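Local coordinates for ricin B-related lectin (Polyporus squamosus, PDB 5MUA), which binds galactose through a ricin B-like beta-trefoil lectin domain joined to a papain-like protease domain that binds calcium, at residues I8-S13 against V254-F259. Sequence-based numbering, arbitrary orientation.
Sequences IYYIAS and VERGNF
Y10 and R256 meet through the phenol oxygen of one and a terminal nitrogen of the other, and they account for the whole contact, which buries just 67 Å² over both sides. R256 NH1 donates to Y10 OH at 2.9 Å; the N-H...O angle of 140° shows a distinctly bent bond. The oxygen nevertheless lies at the edge of the guanidinium, only 9° out of its plane. Because the ring and guanidinium planes stand 78° apart, the two groups cross rather than stack, and the nearest ring atom, Y10 CZ, is 3.5 Å from R256 NH1. A water closes a second path: it accepts from R256 NH2 at 2.8 Å and donates to Y10 OH at 3.2 Å, so both terminal nitrogens of R256 are tied to one hydroxyl, directly or through the water.

Further out, Y10 OH also bonds D43 OD1, and R20 makes a cation-pi contact with the ring. R256 NE is held by the carbonyl of V181, which probably limits rotation of the guanidinium. A bend at chi3, between anti torsions at chi2 and chi4, brings the end of R256 to the hydroxyl. Behind it, N258 N bonds E255 O across the turn, and E255 forms a salt bridge with R184.

The contact thus spans from the beta-trefoil lectin part to the protease part, away from the galactose and calcium sites: Y10 lies on strand 7-13, between strands 49-53 and 144-152, while R256 sits in the turn connecting antiparallel strands 246-255 and 261-266.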
# COMPACT_ATOMS: atom_id res chain seq x y z
N ILE B 8 -6.72 -10.28 21.34
CA ILE B 8 -6.83 -8.86 21.77
C ILE B 8 -8.24 -8.71 22.26
O ILE B 8 -9.21 -9.22 21.62
CB ILE B 8 -6.56 -7.87 20.60
CG1 ILE B 8 -5.10 -8.11 20.12
CG2 ILE B 8 -6.80 -6.46 21.03
CD1 ILE B 8 -4.76 -7.49 18.78
N TYR B 9 -8.37 -8.05 23.41
CA TYR B 9 -9.62 -7.99 24.13
C TYR B 9 -9.90 -6.66 24.77
O TYR B 9 -8.98 -5.91 25.11
CB TYR B 9 -9.58 -8.98 25.27
CG TYR B 9 -9.39 -10.38 24.90
CD1 TYR B 9 -8.11 -10.94 24.79
CD2 TYR B 9 -10.49 -11.20 24.75
CE1 TYR B 9 -7.97 -12.25 24.49
CE2 TYR B 9 -10.37 -12.56 24.49
CZ TYR B 9 -9.08 -13.11 24.36
OH TYR B 9 -8.96 -14.45 24.09
N TYR B 10 -11.18 -6.33 24.94
CA TYR B 10 -11.58 -5.39 26.00
C TYR B 10 -11.71 -6.22 27.26
O TYR B 10 -12.14 -7.41 27.20
CB TYR B 10 -12.97 -4.79 25.73
CG TYR B 10 -13.12 -3.88 24.53
CD1 TYR B 10 -12.28 -2.81 24.32
CD2 TYR B 10 -14.25 -4.03 23.69
CE1 TYR B 10 -12.47 -1.95 23.22
CE2 TYR B 10 -14.48 -3.17 22.60
CZ TYR B 10 -13.58 -2.15 22.36
OH TYR B 10 -13.78 -1.26 21.30
N ILE B 11 -11.29 -5.65 28.37
CA ILE B 11 -11.44 -6.32 29.68
C ILE B 11 -12.41 -5.41 30.44
O ILE B 11 -12.05 -4.31 30.85
CB ILE B 11 -10.09 -6.41 30.41
CG1 ILE B 11 -9.01 -7.12 29.55
CG2 ILE B 11 -10.27 -7.14 31.76
CD1 ILE B 11 -7.63 -7.16 30.19
N ALA B 12 -13.65 -5.86 30.62
CA ALA B 12 -14.67 -5.02 31.26
C ALA B 12 -14.97 -5.55 32.65
O ALA B 12 -14.96 -6.77 32.86
CB ALA B 12 -15.98 -5.05 30.46
N SER B 13 -15.31 -4.64 33.51
CA SER B 13 -15.75 -5.04 34.91
C SER B 13 -17.10 -5.72 34.85
O SER B 13 -17.99 -5.21 34.22
CB SER B 13 -15.89 -3.82 35.80
OG SER B 13 -16.33 -4.19 37.10
N VAL B 254 -13.70 -7.78 8.25
CA VAL B 254 -14.73 -8.53 9.00
C VAL B 254 -15.23 -7.62 10.06
O VAL B 254 -14.60 -6.65 10.42
CB VAL B 254 -14.29 -9.92 9.52
CG1 VAL B 254 -13.74 -10.79 8.42
CG2 VAL B 254 -13.25 -9.85 10.61
N GLU B 255 -16.43 -7.93 10.54
CA GLU B 255 -17.17 -7.05 11.41
C GLU B 255 -16.89 -7.47 12.85
O GLU B 255 -16.91 -8.64 13.16
CB GLU B 255 -18.70 -7.23 11.16
CG GLU B 255 -19.22 -6.63 9.85
CD GLU B 255 -19.19 -5.13 9.90
OE1 GLU B 255 -19.42 -4.54 10.96
OE2 GLU B 255 -18.98 -4.53 8.87
N ARG B 256 -16.70 -6.49 13.72
CA ARG B 256 -16.68 -6.79 15.14
C ARG B 256 -17.88 -7.46 15.73
O ARG B 256 -17.72 -8.34 16.57
CB ARG B 256 -16.35 -5.58 15.95
CG ARG B 256 -14.92 -5.77 16.39
CD ARG B 256 -14.63 -4.68 17.27
NE ARG B 256 -13.27 -4.24 17.15
CZ ARG B 256 -12.82 -3.28 17.92
NH1 ARG B 256 -13.65 -2.81 18.89
NH2 ARG B 256 -11.56 -2.88 17.80
N GLY B 257 -19.05 -7.09 15.26
CA GLY B 257 -20.31 -7.74 15.78
C GLY B 257 -20.50 -9.13 15.26
O GLY B 257 -21.30 -9.91 15.80
N ASN B 258 -19.80 -9.48 14.18
CA ASN B 258 -19.91 -10.81 13.66
C ASN B 258 -18.73 -11.11 12.76
O ASN B 258 -18.71 -10.68 11.58
CB ASN B 258 -21.19 -10.96 12.83
CG ASN B 258 -21.39 -12.38 12.32
OD1 ASN B 258 -20.50 -13.27 12.34
ND2 ASN B 258 -22.58 -12.62 11.86
N PHE B 259 -17.81 -11.89 13.29
CA PHE B 259 -16.53 -12.03 12.63
C PHE B 259 -16.66 -12.87 11.36
O PHE B 259 -15.73 -12.89 10.60
CB PHE B 259 -15.54 -12.72 13.54
CG PHE B 259 -15.12 -11.93 14.74
CD1 PHE B 259 -14.59 -10.65 14.60
CD2 PHE B 259 -15.10 -12.53 16.00
CE1 PHE B 259 -14.13 -9.94 15.70
CE2 PHE B 259 -14.63 -11.83 17.09
CZ PHE B 259 -14.14 -10.53 16.94
O HOH W 1 -11.40 -0.51 19.29